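Cro protein (Xylella fastidiosa, PDB 3BD1) probably represses transcription in a prophage element by binding operator DNA through a helix-turn-helix, as other phage Cro proteins do. Local coordinates at residues V37-C42 / P60-A65; I43-E46 / A52-C55; G12-L17 / S26-W31; A19-R24 / E46-G51. All coordinates share one frame; numbering follows the deposited sequence.

Interaction 1: V37-C42 / P60-A65; sequences VPAERC and PDVFGA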
loop_
_atom_site.group_PDB
_atom_site.type_symbol
_atom_site.label_atom_id
_atom_site.label_comp_id
_atom_site.label_asym_id
_atom_site.label_seq_id
_atom_site.Cartn_x
_atom_site.Cartn_y
_atom_site.Cartn_z
ATOM N N VAL A 37 -10.941 -10.205 4.098
ATOM C CA VAL A 37 -11.885 -9.377 3.380
ATOM C C VAL A 37 -13.251 -10.055 3.480
ATOM O O VAL A 37 -13.355 -11.282 3.539
ATOM C CB VAL A 37 -11.492 -9.087 1.898
ATOM C CG1 VAL A 37 -10.041 -8.611 1.830
ATOM C CG2 VAL A 37 -11.689 -10.221 0.923
ATOM N N PRO A 38 -14.317 -9.253 3.478
ATOM C CA PRO A 38 -15.659 -9.835 3.435
ATOM C C PRO A 38 -15.874 -10.715 2.195
ATOM O O PRO A 38 -15.425 -10.372 1.102
ATOM C CB PRO A 38 -16.559 -8.598 3.351
ATOM C CG PRO A 38 -15.781 -7.488 3.886
ATOM C CD PRO A 38 -14.354 -7.783 3.506
ATOM N N ALA A 39 -16.574 -11.837 2.357
ATOM C CA ALA A 39 -16.744 -12.800 1.278
ATOM C C ALA A 39 -17.427 -12.082 0.117
ATOM O O ALA A 39 -17.104 -12.354 -1.046
ATOM C CB ALA A 39 -17.582 -14.028 1.742
ATOM N N GLU A 40 -18.371 -11.197 0.429
ATOM C CA GLU A 40 -19.171 -10.552 -0.616
ATOM C C GLU A 40 -18.428 -9.466 -1.386
ATOM O O GLU A 40 -18.988 -8.888 -2.341
ATOM C CB GLU A 40 -20.443 -9.960 -0.032
ATOM C CG GLU A 40 -20.254 -8.771 0.876
ATOM C CD GLU A 40 -19.984 -9.092 2.330
ATOM O OE1 GLU A 40 -20.145 -8.118 3.097
ATOM O OE2 GLU A 40 -19.631 -10.246 2.683
ATOM N N ARG A 41 -17.187 -9.205 -0.989
ATOM C CA ARG A 41 -16.345 -8.262 -1.728
ATOM C C ARG A 41 -15.239 -8.919 -2.541
ATOM O O ARG A 41 -14.499 -8.232 -3.253
ATOM C CB ARG A 41 -15.779 -7.163 -0.831
ATOM C CG ARG A 41 -16.809 -6.260 -0.115
ATOM C CD ARG A 41 -18.070 -5.940 -0.935
ATOM N NE ARG A 41 -17.767 -5.189 -2.150
ATOM C CZ ARG A 41 -17.621 -3.868 -2.176
ATOM N NH1 ARG A 41 -17.754 -3.146 -1.069
ATOM N NH2 ARG A 41 -17.341 -3.280 -3.323
ATOM N N CYS A 42 -15.102 -10.243 -2.445
ATOM C CA CYS A 42 -13.970 -10.886 -3.124
ATOM C C CYS A 42 -14.021 -10.757 -4.660
ATOM O O CYS A 42 -12.984 -10.446 -5.262
ATOM C CB CYS A 42 -13.864 -12.358 -2.728
ATOM S SG CYS A 42 -13.308 -12.532 -1.010
ATOM N N PRO A 60 -9.722 -18.416 0.948
ATOM C CA PRO A 60 -9.627 -19.828 0.621
ATOM C C PRO A 60 -10.628 -20.718 1.356
ATOM O O PRO A 60 -10.848 -21.838 0.908
ATOM C CB PRO A 60 -8.187 -20.209 0.972
ATOM C CG PRO A 60 -7.650 -19.094 1.689
ATOM C CD PRO A 60 -8.502 -17.878 1.565
ATOM N N ASP A 61 -11.177 -20.207 2.450
ATOM C CA ASP A 61 -12.226 -20.868 3.199
ATOM C C ASP A 61 -13.601 -20.774 2.542
ATOM O O ASP A 61 -14.518 -21.455 3.009
ATOM C CB ASP A 61 -12.316 -20.276 4.604
ATOM C CG ASP A 61 -12.499 -18.775 4.663
ATOM O OD1 ASP A 61 -11.911 -18.041 3.842
ATOM O OD2 ASP A 61 -13.217 -18.353 5.599
ATOM N N VAL A 62 -13.736 -19.940 1.506
ATOM C CA VAL A 62 -15.003 -19.717 0.819
ATOM C C VAL A 62 -14.957 -20.266 -0.611
ATOM O O VAL A 62 -15.904 -20.910 -1.052
ATOM C CB VAL A 62 -15.350 -18.206 0.821
ATOM C CG1 VAL A 62 -16.577 -17.914 -0.078
ATOM C CG2 VAL A 62 -15.537 -17.703 2.244
ATOM N N PHE A 63 -13.878 -20.010 -1.346
ATOM C CA PHE A 63 -13.819 -20.316 -2.767
ATOM C C PHE A 63 -13.047 -21.580 -3.044
ATOM O O PHE A 63 -12.229 -22.007 -2.240
ATOM C CB PHE A 63 -13.255 -19.119 -3.538
ATOM C CG PHE A 63 -14.111 -17.894 -3.438
ATOM C CD1 PHE A 63 -13.896 -16.949 -2.451
ATOM C CD2 PHE A 63 -15.156 -17.722 -4.331
ATOM C CE1 PHE A 63 -14.703 -15.821 -2.358
ATOM C CE2 PHE A 63 -15.945 -16.600 -4.240
ATOM C CZ PHE A 63 -15.744 -15.650 -3.258
ATOM N N GLY A 64 -13.328 -22.190 -4.184
ATOM C CA GLY A 64 -12.785 -23.495 -4.545
ATOM C C GLY A 64 -11.486 -23.321 -5.296
ATOM O O GLY A 64 -11.154 -22.240 -5.781
ATOM N N ALA A 65 -10.751 -24.424 -5.370
ATOM C CA ALA A 65 -9.414 -24.455 -5.948
ATOM C C ALA A 65 -9.515 -24.901 -7.402
ATOM O O ALA A 65 -10.434 -24.496 -8.119
ATOM C CB ALA A 65 -8.531 -25.407 -5.153
#
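F63 reaches over to C42 and A39 with the far end of its ring. Start at CB: chi1 of -63° turns CG opposite the carbonyl carbon, and this rotation sends the ring toward the turn just before helix 42-48. CG itself rests on C55, at the start of helix 55-58. Farther along, CE1 presses on C42 CB at 3.6 Å and has C42 SG at 3.8 Å. The thiol sulfur lies 5.1 Å from the F63 ring centroid and 71° off the normal, a cysteine sulfur-aromatic contact. At the tip, F63 CZ comes within 4.2 Å of A39 O, which sits at the ring edge near its plane; the same oxygen accepts the backbone bond from C42 N. V62 CG1 lies over one ring face, while V62 CG2 goes the other way to meet A39 CB at 4.2 Å. In a second subunit, the equivalent F63 ring meets this one with planes at about 60°, and A39 of that subunit packs on A39. No hydrogen bond crosses between the two segments, so what joins 60-65 to 37-42 is apolar and sulfur-aromatic packing, chemistry that suits a surface continuing into the neighbouring subunit.

Interaction 2: I43-E46 / A52-C55; sequences IDIE and AVIC
E46 and C55 make the one hydrogen bond between 43-46 and 52-55: C55 N donates to E46 OE1 at 3.0 Å, with an N-H...O angle of 154°. The donor arrives on the anti side of the carboxylate, somewhat out of its plane. E46 gets there because CG stands opposite the backbone N (chi1 179°) and the chain beyond stays extended, running past I54, whose CB lies 3.5 Å from E46 OE1. Nearer the backbone, E46 CA makes a CH...O contact of 3.4 Å with V53 O. Earlier in the helix, I45 CG2 touches V53 CG2 at 3.6 Å, the two side chains slanting over one another, and I43 CG1 rests on C55 SG at 3.7 Å.

The next shell fixes these groups. I54 is the N-cap residue of helix 55-58, and its own N is bonded to E57 OE1. T49 OG1 bonds to I45 O and weakly to V53 N. I6 and A7 of helix 3-11 back V53 and I45 respectively, and I43 packs on V62 of a second subunit. The bond thus sets a carboxylate at the N-terminal end of helix 55-58, where the helix dipole would probably favour its negative charge, while the I45-V53 and I43-C55 contacts beside it are apolar packing.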
loop_
_atom_site.group_PDB
_atom_site.type_symbol
_atom_site.label_atom_id
_atom_site.label_comp_id
_atom_site.label_asym_id
_atom_site.label_seq_id
_atom_site.Cartn_x
_atom_site.Cartn_y
_atom_site.Cartn_z
ATOM N N ILE A 43 -15.177 -11.036 -5.268
ATOM C CA ILE A 43 -15.283 -10.873 -6.727
ATOM C C ILE A 43 -14.958 -9.439 -7.121
ATOM O O ILE A 43 -14.282 -9.213 -8.119
ATOM C CB ILE A 43 -16.640 -11.311 -7.302
ATOM C CG1 ILE A 43 -16.791 -12.829 -7.254
ATOM C CG2 ILE A 43 -16.808 -10.878 -8.767
ATOM C CD1 ILE A 43 -18.131 -13.361 -7.750
ATOM N N ASP A 44 -15.440 -8.482 -6.344
ATOM C CA ASP A 44 -15.195 -7.073 -6.666
ATOM C C ASP A 44 -13.694 -6.799 -6.656
ATOM O O ASP A 44 -13.194 -6.102 -7.530
ATOM C CB ASP A 44 -15.902 -6.176 -5.662
ATOM C CG ASP A 44 -17.414 -6.271 -5.736
ATOM O OD1 ASP A 44 -17.928 -6.528 -6.844
ATOM O OD2 ASP A 44 -18.043 -6.084 -4.675
ATOM N N ILE A 45 -12.995 -7.336 -5.660
ATOM C CA ILE A 45 -11.552 -7.116 -5.576
ATOM C C ILE A 45 -10.841 -7.773 -6.760
ATOM O O ILE A 45 -9.922 -7.187 -7.363
ATOM C CB ILE A 45 -10.968 -7.591 -4.213
ATOM C CG1 ILE A 45 -11.542 -6.760 -3.053
ATOM C CG2 ILE A 45 -9.438 -7.606 -4.279
ATOM C CD1 ILE A 45 -11.311 -7.363 -1.659
ATOM N N GLU A 46 -11.245 -9.005 -7.061
ATOM C CA GLU A 46 -10.671 -9.694 -8.216
ATOM C C GLU A 46 -10.866 -8.844 -9.493
ATOM O O GLU A 46 -9.956 -8.732 -10.324
ATOM C CB GLU A 46 -11.289 -11.069 -8.409
ATOM C CG GLU A 46 -10.750 -11.819 -9.595
ATOM C CD GLU A 46 -11.275 -13.224 -9.727
ATOM O OE1 GLU A 46 -11.400 -13.956 -8.733
ATOM O OE2 GLU A 46 -11.542 -13.619 -10.872
ATOM N N ALA A 52 -5.171 -9.554 -10.453
ATOM C CA ALA A 52 -3.866 -9.622 -9.781
ATOM C C ALA A 52 -4.017 -10.438 -8.503
ATOM O O ALA A 52 -3.063 -11.091 -8.104
ATOM C CB ALA A 52 -3.349 -8.257 -9.420
ATOM N N VAL A 53 -5.208 -10.404 -7.918
ATOM C CA VAL A 53 -5.592 -11.369 -6.889
ATOM C C VAL A 53 -6.905 -11.956 -7.319
ATOM O O VAL A 53 -7.711 -11.324 -8.015
ATOM C CB VAL A 53 -5.707 -10.752 -5.513
ATOM C CG1 VAL A 53 -4.344 -10.207 -5.064
ATOM C CG2 VAL A 53 -6.761 -9.730 -5.415
ATOM N N ILE A 54 -7.113 -13.202 -6.914
ATOM C CA ILE A 54 -8.342 -13.918 -7.199
ATOM C C ILE A 54 -9.045 -14.307 -5.920
ATOM O O ILE A 54 -8.471 -14.310 -4.842
ATOM C CB ILE A 54 -8.130 -15.123 -8.128
ATOM C CG1 ILE A 54 -7.254 -16.183 -7.465
ATOM C CG2 ILE A 54 -7.543 -14.643 -9.456
ATOM C CD1 ILE A 54 -7.261 -17.479 -8.249
ATOM N N CYS A 55 -10.324 -14.652 -6.053
ATOM C CA CYS A 55 -11.178 -14.931 -4.911
ATOM C C CYS A 55 -10.560 -15.988 -3.980
ATOM O O CYS A 55 -10.584 -15.819 -2.773
ATOM C CB CYS A 55 -12.564 -15.423 -5.383
ATOM S SG CYS A 55 -13.540 -14.092 -6.105
#

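Interaction 3: G12-L17 / S26-W31; sequences GSVSAL and SAISNW
V14 and I28 meet because V14 holds CG1 opposite its backbone nitrogen (chi1 171°), which presents that methyl to I28 CB at 3.9 Å and to I28 CG2 at 4.0 Å. I28 in turn bends at its second torsion (chi2 -66°), carrying CD1 to L17, 4.0 Å from L17 CD2 and 4.1 Å from L17 CG. One isoleucine thus serves both residues: its beta carbon and gamma methyl lie on V14, with the two side chains sliding past each other in opposite directions, and its delta methyl lies against L17. The contact is wholly apolar, with no hydrogen bond between the segments. What fixes the first turn of helix 14-21 is S13 at the N-cap, whose OG accepts from A16 N at 3.0 Å. I8 of helix 3-11 touches V14, L17 and I28 alike and so backs the contact as a third helix, while A18 and L21 continue the packing on I28. Two successive helices, 14-21 and 25-34, joined by a short turn and packed through branched aliphatic side chains, form the helix-turn-helix motif of this family; helix 25-34, its second helix, is probably the DNA-recognition helix.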
loop_
_atom_site.group_PDB
_atom_site.type_symbol
_atom_site.label_atom_id
_atom_site.label_comp_id
_atom_site.label_asym_id
_atom_site.label_seq_id
_atom_site.Cartn_x
_atom_site.Cartn_y
_atom_site.Cartn_z
ATOM N N GLY A 12 -2.534 0.882 -6.086
ATOM C CA GLY A 12 -1.499 1.819 -5.782
ATOM C C GLY A 12 -1.523 2.429 -4.408
ATOM O O GLY A 12 -0.505 2.884 -3.881
ATOM N N SER A 13 -2.703 2.437 -3.820
ATOM C CA SER A 13 -2.872 2.951 -2.475
ATOM C C SER A 13 -4.157 2.424 -1.864
ATOM O O SER A 13 -5.062 1.965 -2.556
ATOM C CB SER A 13 -2.940 4.477 -2.485
ATOM O OG SER A 13 -4.117 4.944 -3.114
ATOM N N VAL A 14 -4.241 2.513 -0.541
ATOM C CA VAL A 14 -5.473 2.165 0.155
ATOM C C VAL A 14 -6.600 3.070 -0.354
ATOM O O VAL A 14 -7.716 2.602 -0.546
ATOM C CB VAL A 14 -5.274 2.240 1.691
ATOM C CG1 VAL A 14 -6.628 2.094 2.408
ATOM C CG2 VAL A 14 -4.250 1.207 2.143
ATOM N N SER A 15 -6.324 4.354 -0.554
ATOM C CA SER A 15 -7.350 5.260 -1.064
ATOM C C SER A 15 -7.933 4.802 -2.404
ATOM O O SER A 15 -9.154 4.828 -2.603
ATOM C CB SER A 15 -6.765 6.646 -1.285
ATOM O OG SER A 15 -7.783 7.536 -1.715
ATOM N N ALA A 16 -7.048 4.425 -3.324
ATOM C CA ALA A 16 -7.471 4.012 -4.658
ATOM C C ALA A 16 -8.271 2.710 -4.590
ATOM O O ALA A 16 -9.288 2.560 -5.266
ATOM C CB ALA A 16 -6.291 3.915 -5.602
ATOM N N LEU A 17 -7.810 1.772 -3.758
ATOM C CA LEU A 17 -8.557 0.517 -3.634
ATOM C C LEU A 17 -9.933 0.778 -3.014
ATOM O O LEU A 17 -10.945 0.259 -3.482
ATOM C CB LEU A 17 -7.770 -0.510 -2.822
ATOM C CG LEU A 17 -8.434 -1.876 -2.736
ATOM C CD1 LEU A 17 -8.691 -2.561 -4.088
ATOM C CD2 LEU A 17 -7.655 -2.796 -1.794
ATOM N N SER A 26 -10.952 3.149 6.026
ATOM C CA SER A 26 -10.951 2.451 7.299
ATOM C C SER A 26 -11.419 1.014 7.153
ATOM O O SER A 26 -10.960 0.148 7.890
ATOM C CB SER A 26 -11.778 3.192 8.362
ATOM O OG SER A 26 -13.129 3.340 7.959
ATOM N N ALA A 27 -12.326 0.749 6.212
ATOM C CA ALA A 27 -12.771 -0.623 5.971
ATOM C C ALA A 27 -11.616 -1.491 5.469
ATOM O O ALA A 27 -11.388 -2.595 5.976
ATOM C CB ALA A 27 -13.955 -0.675 5.041
ATOM N N ILE A 28 -10.883 -0.985 4.478
ATOM C CA ILE A 28 -9.716 -1.716 3.977
ATOM C C ILE A 28 -8.715 -1.985 5.112
ATOM O O ILE A 28 -8.204 -3.092 5.248
ATOM C CB ILE A 28 -8.953 -0.956 2.841
ATOM C CG1 ILE A 28 -9.846 -0.513 1.675
ATOM C CG2 ILE A 28 -7.723 -1.748 2.386
ATOM C CD1 ILE A 28 -10.461 -1.572 0.854
ATOM N N SER A 29 -8.440 -0.974 5.936
ATOM C CA SER A 29 -7.494 -1.112 7.038
ATOM C C SER A 29 -7.955 -2.187 8.012
ATOM O O SER A 29 -7.145 -2.982 8.488
ATOM C CB SER A 29 -7.321 0.217 7.764
ATOM O OG SER A 29 -6.711 1.112 6.854
ATOM N N ASN A 30 -9.258 -2.202 8.295
ATOM C CA ASN A 30 -9.835 -3.250 9.130
ATOM C C ASN A 30 -9.696 -4.656 8.550
ATOM O O ASN A 30 -9.373 -5.582 9.305
ATOM C CB ASN A 30 -11.307 -2.993 9.447
ATOM C CG ASN A 30 -11.883 -4.023 10.404
ATOM O OD1 ASN A 30 -13.007 -4.494 10.216
ATOM N ND2 ASN A 30 -11.120 -4.379 11.434
ATOM N N TRP A 31 -9.949 -4.784 7.243
ATOM C CA TRP A 31 -9.837 -6.097 6.601
ATOM C C TRP A 31 -8.400 -6.583 6.737
ATOM O O TRP A 31 -8.111 -7.748 7.030
ATOM C CB TRP A 31 -10.217 -6.050 5.114
ATOM C CG TRP A 31 -11.592 -5.552 4.838
ATOM C CD1 TRP A 31 -12.621 -5.382 5.716
ATOM C CD2 TRP A 31 -12.070 -5.117 3.567
ATOM N NE1 TRP A 31 -13.718 -4.880 5.057
ATOM C CE2 TRP A 31 -13.406 -4.710 3.730
ATOM C CE3 TRP A 31 -11.496 -5.065 2.296
ATOM C CZ2 TRP A 31 -14.176 -4.239 2.675
ATOM C CZ3 TRP A 31 -12.263 -4.586 1.257
ATOM C CH2 TRP A 31 -13.586 -4.188 1.443
#

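Interaction 4: A19-R24 / E46-G51; sequences ASLGVR and ERVTNG
V48 packs on S20 and L21, bringing the end of helix 42-48 against the end of helix 14-21, the first helix of the helix-turn-helix. The second segment begins with E46 and R47, whose carbonyl oxygens are used in closing the helix. V48 carries the contact. Its chi1 of -59° directs CG1 opposite the carbonyl carbon, and the two methyls straddle S20: CG1 lies 3.6 Å from S20 O and 3.9 Å from S20 CB, while CG2 comes to 3.3 Å from S20 OG. S20 has two conformers, so this last short approach, which holds for one of them, is doubtful. In that conformer the hydroxyl is bonded to L17 O, back in its own helix, so toward V48 it makes a packing contact. V48 CG2 also meets L21 CD2 at 3.9 Å, the two side chains crossing at about a right angle; L21 goes on to touch D44 and I45 one turn earlier in helix 42-48. Outside this pair of segments, S20 packs on S20 of a fourth subunit.

Next comes T49, the first residue to leave helical geometry, turned to A7, K10 and L11 of helix 3-11. N50 then adopts a positive phi (56°) as the C-prime residue of a Schellman motif, its N bonded to R47 O at 3.0 Å. G51, also with positive phi, completes the motif: G51 N reaches back to E46 O at 2.8 Å.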
loop_
_atom_site.group_PDB
_atom_site.type_symbol
_atom_site.label_atom_id
_atom_site.label_comp_id
_atom_site.label_asym_id
_atom_site.label_seq_id
_atom_site.Cartn_x
_atom_site.Cartn_y
_atom_site.Cartn_z
ATOM N N ALA A 19 -11.664 3.491 -3.112
ATOM C CA ALA A 19 -12.471 4.164 -4.116
ATOM C C ALA A 19 -13.046 3.154 -5.099
ATOM O O ALA A 19 -14.220 3.191 -5.460
ATOM C CB ALA A 19 -11.667 5.238 -4.839
ATOM N N SER A 20 -12.204 2.230 -5.556
ATOM C CA SER A 20 -12.602 1.230 -6.536
ATOM C C SER A 20 -13.683 0.266 -6.045
ATOM O O SER A 20 -14.416 -0.331 -6.847
ATOM C CB SER A 20 -11.398 0.416 -7.011
ATOM O OG SER A 20 -10.930 -0.533 -6.061
ATOM N N LEU A 21 -13.764 0.114 -4.728
ATOM C CA LEU A 21 -14.743 -0.766 -4.103
ATOM C C LEU A 21 -15.939 -0.020 -3.520
ATOM O O LEU A 21 -16.907 -0.651 -3.096
ATOM C CB LEU A 21 -14.067 -1.575 -2.984
ATOM C CG LEU A 21 -12.961 -2.509 -3.448
ATOM C CD1 LEU A 21 -12.278 -3.150 -2.217
ATOM C CD2 LEU A 21 -13.467 -3.599 -4.402
ATOM N N GLY A 22 -15.873 1.304 -3.483
ATOM C CA GLY A 22 -16.932 2.102 -2.853
ATOM C C GLY A 22 -17.020 1.918 -1.348
ATOM O O GLY A 22 -18.128 1.916 -0.774
ATOM N N VAL A 23 -15.853 1.751 -0.722
ATOM C CA VAL A 23 -15.803 1.634 0.734
ATOM C C VAL A 23 -14.901 2.719 1.312
ATOM O O VAL A 23 -14.160 3.393 0.586
ATOM C CB VAL A 23 -15.312 0.236 1.199
ATOM C CG1 VAL A 23 -16.277 -0.813 0.646
ATOM C CG2 VAL A 23 -13.826 -0.019 0.837
ATOM N N ARG A 24 -14.958 2.866 2.634
ATOM C CA ARG A 24 -14.066 3.785 3.332
ATOM C C ARG A 24 -12.686 3.143 3.475
ATOM O O ARG A 24 -12.556 1.921 3.562
ATOM C CB ARG A 24 -14.639 4.117 4.716
ATOM C CG ARG A 24 -16.065 4.663 4.668
ATOM C CD ARG A 24 -16.100 6.181 4.702
ATOM N NE ARG A 24 -16.210 6.696 6.064
ATOM C CZ ARG A 24 -17.340 6.779 6.764
ATOM N NH1 ARG A 24 -18.499 6.381 6.255
ATOM N NH2 ARG A 24 -17.310 7.267 7.995
ATOM N N GLU A 46 -11.245 -9.005 -7.061
ATOM C CA GLU A 46 -10.671 -9.694 -8.216
ATOM C C GLU A 46 -10.866 -8.844 -9.493
ATOM O O GLU A 46 -9.956 -8.732 -10.324
ATOM C CB GLU A 46 -11.289 -11.069 -8.409
ATOM C CG GLU A 46 -10.750 -11.819 -9.595
ATOM C CD GLU A 46 -11.275 -13.224 -9.727
ATOM O OE1 GLU A 46 -11.400 -13.956 -8.733
ATOM O OE2 GLU A 46 -11.542 -13.619 -10.872
ATOM N N ARG A 47 -12.051 -8.250 -9.629
ATOM C CA ARG A 47 -12.316 -7.435 -10.812
ATOM C C ARG A 47 -11.498 -6.137 -10.861
ATOM O O ARG A 47 -10.907 -5.806 -11.896
ATOM C CB ARG A 47 -13.805 -7.123 -10.889
ATOM C CG ARG A 47 -14.659 -8.325 -11.243
ATOM C CD ARG A 47 -16.141 -7.985 -11.260
ATOM N NE ARG A 47 -16.923 -9.132 -11.717
ATOM C CZ ARG A 47 -18.242 -9.230 -11.586
ATOM N NH1 ARG A 47 -18.936 -8.266 -11.002
ATOM N NH2 ARG A 47 -18.860 -10.316 -12.032
ATOM N N VAL A 48 -11.503 -5.373 -9.771
ATOM C CA VAL A 48 -10.816 -4.084 -9.791
ATOM C C VAL A 48 -9.307 -4.210 -9.879
ATOM O O VAL A 48 -8.637 -3.281 -10.342
ATOM C CB VAL A 48 -11.218 -3.171 -8.626
ATOM C CG1 VAL A 48 -12.736 -2.902 -8.640
ATOM C CG2 VAL A 48 -10.736 -3.643 -7.240
ATOM N N THR A 49 -8.789 -5.339 -9.384
ATOM C CA THR A 49 -7.355 -5.606 -9.511
ATOM C C THR A 49 -6.967 -6.269 -10.826
ATOM O O THR A 49 -5.815 -6.666 -11.034
ATOM C CB THR A 49 -6.864 -6.501 -8.352
ATOM O OG1 THR A 49 -7.410 -7.817 -8.480
ATOM C CG2 THR A 49 -7.053 -5.874 -6.958
ATOM N N ASN A 50 -7.952 -6.400 -11.727
ATOM C CA ASN A 50 -7.711 -7.053 -13.017
ATOM C C ASN A 50 -7.147 -8.463 -12.866
ATOM O O ASN A 50 -6.345 -8.922 -13.684
ATOM C CB ASN A 50 -6.792 -6.248 -13.902
ATOM C CG ASN A 50 -6.867 -6.609 -15.390
ATOM O OD1 ASN A 50 -5.845 -6.582 -16.124
ATOM N ND2 ASN A 50 -8.064 -6.935 -15.818
ATOM N N GLY A 51 -7.581 -9.127 -11.798
ATOM C CA GLY A 51 -7.152 -10.492 -11.549
ATOM C C GLY A 51 -5.768 -10.647 -10.925
ATOM O O GLY A 51 -5.248 -11.784 -10.840
#

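From the N terminus, interaction 3 closes first, a short loop joining helices 14-21 and 25-34 across the turn between them. Interaction 4 opens at 19-24, before that loop is shut, and ends at 46-51, so the two cross; it ties helix 14-21 to the end of helix 42-48. Interaction 1 opens at 37-42, within the span of interaction 4, and closes at 60-65, crossing it in turn and bringing the end of the modelled chain back. Interaction 2, between 43-46 and 52-55, falls wholly within interaction 1 and shares E46 with interaction 4. W31 and L21 link the helix-turn-helix side to helix 42-48, while C55 touches F63 and joins interactions 1 and 2.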